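Local coordinates for odorant-binding protein 1F (Rattus norvegicus, PDB 3FIQ) that probably binds a wide variety of chemical odorants, as a small secreted lipocalin of the nasal epithelium, at residues 103-106 / 110-113; 78-81 / 87-90. All coordinates share one frame; numbering follows the deposited sequence.

Contact 1 of 2, residues 103-106 / 110-113; sequences VNVD and KETN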
loop_
_atom_site.group_PDB
_atom_site.type_symbol
_atom_site.label_atom_id
_atom_site.label_comp_id
_atom_site.label_asym_id
_atom_site.label_seq_id
_atom_site.Cartn_x
_atom_site.Cartn_y
_atom_site.Cartn_z
ATOM N N VAL A 103 4.216 -8.346 -0.543
ATOM C CA VAL A 103 5.373 -8.968 -1.118
ATOM C C VAL A 103 5.156 -8.886 -2.631
ATOM O O VAL A 103 4.160 -9.400 -3.194
ATOM C CB VAL A 103 5.532 -10.441 -0.709
ATOM C CG1 VAL A 103 6.771 -10.982 -1.397
ATOM C CG2 VAL A 103 5.650 -10.462 0.824
ATOM N N ASN A 104 6.063 -8.209 -3.286
ATOM C CA ASN A 104 6.120 -8.127 -4.783
ATOM C C ASN A 104 7.227 -8.943 -5.292
ATOM O O ASN A 104 8.391 -8.856 -4.820
ATOM C CB ASN A 104 6.293 -6.690 -5.190
ATOM C CG ASN A 104 6.540 -6.489 -6.659
ATOM O OD1 ASN A 104 7.690 -6.406 -7.082
ATOM N ND2 ASN A 104 5.470 -6.433 -7.476
ATOM N N VAL A 105 6.903 -9.817 -6.276
ATOM C CA VAL A 105 7.921 -10.571 -7.005
ATOM C C VAL A 105 7.928 -10.104 -8.404
ATOM O O VAL A 105 6.959 -10.284 -9.143
ATOM C CB VAL A 105 7.663 -12.068 -6.927
ATOM C CG1 VAL A 105 8.727 -12.827 -7.653
ATOM C CG2 VAL A 105 7.502 -12.509 -5.447
ATOM N N ASP A 106 8.970 -9.364 -8.756
ATOM C CA ASP A 106 8.962 -8.675 -10.033
ATOM C C ASP A 106 9.223 -9.610 -11.169
ATOM O O ASP A 106 9.435 -10.798 -10.966
ATOM C CB ASP A 106 9.787 -7.415 -9.997
ATOM C CG ASP A 106 11.276 -7.609 -10.168
ATOM O OD1 ASP A 106 11.712 -8.689 -10.560
ATOM O OD2 ASP A 106 12.035 -6.582 -9.946
ATOM N N LYS A 110 12.933 -10.696 -8.571
ATOM C CA LYS A 110 13.410 -10.000 -7.402
ATOM C C LYS A 110 12.225 -9.843 -6.444
ATOM O O LYS A 110 11.139 -9.387 -6.818
ATOM C CB LYS A 110 13.965 -8.641 -7.772
ATOM C CG LYS A 110 14.543 -7.841 -6.612
ATOM C CD LYS A 110 14.933 -6.425 -7.026
ATOM C CE LYS A 110 16.381 -6.309 -7.418
ATOM N NZ LYS A 110 16.941 -4.969 -6.948
ATOM N N GLU A 111 12.448 -10.191 -5.202
ATOM C CA GLU A 111 11.404 -10.050 -4.176
ATOM C C GLU A 111 11.609 -8.835 -3.340
ATOM O O GLU A 111 12.705 -8.597 -2.818
ATOM C CB GLU A 111 11.475 -11.249 -3.239
ATOM C CG GLU A 111 10.266 -11.376 -2.334
ATOM C CD GLU A 111 10.300 -12.651 -1.457
ATOM O OE1 GLU A 111 10.545 -13.746 -2.037
ATOM O OE2 GLU A 111 10.079 -12.529 -0.211
ATOM N N THR A 112 10.532 -8.049 -3.161
ATOM C CA THR A 112 10.527 -6.853 -2.370
ATOM C C THR A 112 9.398 -6.965 -1.341
ATOM O O THR A 112 8.249 -7.284 -1.655
ATOM C CB THR A 112 10.287 -5.595 -3.240
ATOM O OG1 THR A 112 11.243 -5.548 -4.320
ATOM C CG2 THR A 112 10.395 -4.278 -2.457
ATOM N N ASN A 113 9.770 -6.735 -0.105
ATOM C CA ASN A 113 8.845 -6.630 1.033
ATOM C C ASN A 113 8.506 -5.180 1.301
ATOM O O ASN A 113 9.391 -4.376 1.464
ATOM C CB ASN A 113 9.459 -7.313 2.263
ATOM C CG ASN A 113 9.225 -8.836 2.213
ATOM O OD1 ASN A 113 8.279 -9.331 2.782
ATOM N ND2 ASN A 113 10.040 -9.541 1.472
HETATM O O HOH W 1 10.313 -6.741 -6.349
#

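Contact 2 of 2, residues 78-81 / 87-90; sequences YTTD and YFHV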
loop_
_atom_site.group_PDB
_atom_site.type_symbol
_atom_site.label_atom_id
_atom_site.label_comp_id
_atom_site.label_asym_id
_atom_site.label_seq_id
_atom_site.Cartn_x
_atom_site.Cartn_y
_atom_site.Cartn_z
ATOM N N TYR A 78 -4.513 -11.159 -0.294
ATOM C CA TYR A 78 -4.998 -10.868 -1.646
ATOM C C TYR A 78 -3.833 -11.038 -2.633
ATOM O O TYR A 78 -2.689 -10.665 -2.337
ATOM C CB TYR A 78 -5.405 -9.382 -1.675
ATOM C CG TYR A 78 -6.635 -9.121 -0.904
ATOM C CD1 TYR A 78 -6.610 -8.822 0.440
ATOM C CD2 TYR A 78 -7.875 -9.125 -1.552
ATOM C CE1 TYR A 78 -7.802 -8.634 1.139
ATOM C CE2 TYR A 78 -9.062 -8.887 -0.865
ATOM C CZ TYR A 78 -9.016 -8.687 0.483
ATOM O OH TYR A 78 -10.181 -8.450 1.197
ATOM N N THR A 79 -4.119 -11.549 -3.819
ATOM C CA THR A 79 -3.157 -11.556 -4.907
ATOM C C THR A 79 -3.602 -10.591 -6.013
ATOM O O THR A 79 -4.773 -10.441 -6.307
ATOM C CB THR A 79 -2.970 -13.005 -5.516
ATOM O OG1 THR A 79 -4.218 -13.499 -5.884
ATOM C CG2 THR A 79 -2.269 -13.894 -4.542
ATOM N N THR A 80 -2.603 -10.023 -6.651
ATOM C CA THR A 80 -2.807 -9.282 -7.888
ATOM C C THR A 80 -1.491 -9.184 -8.640
ATOM O O THR A 80 -0.402 -9.122 -8.095
ATOM C CB THR A 80 -3.410 -7.853 -7.652
ATOM O OG1 THR A 80 -3.833 -7.326 -8.923
ATOM C CG2 THR A 80 -2.433 -6.951 -6.947
ATOM N N ASP A 81 -1.643 -9.133 -9.941
ATOM C CA ASP A 81 -0.563 -8.772 -10.850
ATOM C C ASP A 81 -0.427 -7.277 -10.918
ATOM O O ASP A 81 -1.404 -6.579 -11.058
ATOM C CB ASP A 81 -0.814 -9.346 -12.248
ATOM C CG ASP A 81 -0.881 -10.852 -12.238
ATOM O OD1 ASP A 81 -0.073 -11.508 -11.590
ATOM O OD2 ASP A 81 -1.853 -11.396 -12.748
ATOM N N TYR A 87 1.311 -10.227 -3.239
ATOM C CA TYR A 87 0.656 -10.897 -2.157
ATOM C C TYR A 87 0.542 -9.891 -0.983
ATOM O O TYR A 87 1.547 -9.548 -0.343
ATOM C CB TYR A 87 1.471 -12.086 -1.715
ATOM C CG TYR A 87 1.893 -13.013 -2.793
ATOM C CD1 TYR A 87 3.074 -12.826 -3.474
ATOM C CD2 TYR A 87 1.148 -14.125 -3.081
ATOM C CE1 TYR A 87 3.476 -13.684 -4.460
ATOM C CE2 TYR A 87 1.503 -15.009 -4.105
ATOM C CZ TYR A 87 2.688 -14.781 -4.781
ATOM O OH TYR A 87 3.110 -15.609 -5.752
ATOM N N PHE A 88 -0.671 -9.394 -0.734
ATOM C CA PHE A 88 -0.832 -8.374 0.274
ATOM C C PHE A 88 -1.879 -8.667 1.310
ATOM O O PHE A 88 -2.823 -9.409 1.074
ATOM C CB PHE A 88 -1.007 -6.990 -0.382
ATOM C CG PHE A 88 -2.280 -6.750 -1.119
ATOM C CD1 PHE A 88 -2.389 -6.972 -2.496
ATOM C CD2 PHE A 88 -3.366 -6.217 -0.428
ATOM C CE1 PHE A 88 -3.565 -6.678 -3.154
ATOM C CE2 PHE A 88 -4.539 -5.928 -1.104
ATOM C CZ PHE A 88 -4.626 -6.116 -2.442
ATOM N N HIS A 89 -1.695 -8.124 2.510
ATOM C CA HIS A 89 -2.666 -8.345 3.571
ATOM C C HIS A 89 -2.623 -7.184 4.560
ATOM O O HIS A 89 -1.729 -6.344 4.506
ATOM C CB HIS A 89 -2.456 -9.730 4.258
ATOM C CG HIS A 89 -1.201 -9.876 5.071
ATOM N ND1 HIS A 89 0.053 -10.028 4.528
ATOM C CD2 HIS A 89 -1.022 -9.947 6.411
ATOM C CE1 HIS A 89 0.950 -10.166 5.495
ATOM N NE2 HIS A 89 0.326 -10.093 6.642
ATOM N N VAL A 90 -3.571 -7.152 5.499
ATOM C CA VAL A 90 -3.695 -6.033 6.425
ATOM C C VAL A 90 -2.958 -6.336 7.724
ATOM O O VAL A 90 -3.156 -7.384 8.303
ATOM C CB VAL A 90 -5.176 -5.816 6.706
ATOM C CG1 VAL A 90 -5.354 -4.692 7.789
ATOM C CG2 VAL A 90 -5.898 -5.417 5.410
#

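Contact 1 of 2, residues 103-106 / 110-113
Asn-104 and Thr-112 face each other as an antiparallel hydrogen-bonded pair, joined by Asn-104 N to Thr-112 O at 2.9 Å and Thr-112 N to Asn-104 O at 2.8 Å. Toward the turn, Asp-106 N gives a third backbone bond to Lys-110 O (2.9 Å). The Asp-106 carboxylate folds back over the turn: OD1 accepts Lys-110 N at 3.1 Å, met from above the carboxylate plane, 59° out of it. A chi1 of 81°, which sets CG between the backbone N and the carbonyl carbon, brings it there. OD1 also bonds Ser-108 within the turn, while OD2 forms a salt bridge with Lys-28 and the ammonium of Lys-110 forms one with Glu-27.

Beside the Asn-104/Thr-112 pair, a water links the strands, hydrogen-bonded to Asn-104 OD1 (2.7 Å), to Lys-110 O and to Thr-112 OG1. Asn-104 ND2 is taken up by Asn-86 and Ser-83, and Thr-112 OG1 also hydrogen-bonds Asn-25 OD1.

On the other face the side chains meet by van der Waals contact. Val-103 CG1 rests on the CG methylene of Glu-111 at 3.6 Å, and its CG2 lies alongside Asn-113, 3.5 Å from OD1, which also has a weak hydrogen bond with His-101.

Together the backbone bonds and the Asp-106 carboxylate close the turn end of the beta hairpin formed by strands 97-105 and 111-119, two neighbouring staves of the lipocalin barrel.

Contact 2 of 2, residues 78-81 / 87-90
Tyr-78 and Phe-88 form an antiparallel hydrogen-bonded pair in the beta hairpin of strands 78-81 and 85-93, part of the antiparallel barrel characteristic of the lipocalin fold. Two backbone bonds hold the pair: Tyr-78 N to Phe-88 O at 2.8 Å, and Phe-88 N to Tyr-78 O at 2.9 Å. Tyr-87 CA adds a C-H...O contact to the same Tyr-78 carbonyl. The short strand segments run at 141° to each other, well away from exactly antiparallel.

The apolar contact is carried by the two aromatic side chains. Phe-88 has CG between its backbone N and carbonyl carbon (chi1 69°), which swings the ring across toward strand 78-81 so that one face lies against the methylene of Tyr-78. That methylene makes a CH-pi contact, with CB 3.5 Å from the centroid of the Phe-88 ring and over its face. The rings themselves are nearly parallel, their planes at 16°, but slid apart so that they barely overlap. A leucine here has no ring face, and the Tyr-78 methylene would probably be left without its CH-pi partner and the Thr-80 methyl without the ring edge it meets. Leu-51 touches both side chains and Ile-53 adds to the packing on Phe-88, while the Tyr-78 hydroxyl reaches the backbone carbonyl of Cys-48.

Two threonine methyls complete the contact. On the opposite face of the sheet Thr-79 CG2 comes up obliquely to the Tyr-87 ring, 3.7 Å from CD2, its hydroxyl being engaged by His-73. Thr-80 bonds Val-69 O through OG1, and its CG2 meets the edge of the Phe-88 ring, near the ring plane and 4.0 Å from CE1.

How the contacts relate
Both contacts tie hairpin strands of one antiparallel sheet, and they meet where strand 85-93 pairs with strand 97-105: Val-103 N lies 2.9 Å from Tyr-87 O, probably a hydrogen bond. Their centres are about 12 Å apart, and along the chain contact 2 is complete before contact 1 begins. Contact 2 is buried and relies on aromatic and methyl packing, with a backbone ladder of two bonds. Contact 1, partly buried beside its turn, is more polar, drawing on a carboxylate and a bridging water, with its charged side chains paired to residues beyond the two segments. Asn-86 touches both, bonding Asn-104 of contact 1 and Thr-80 of contact 2.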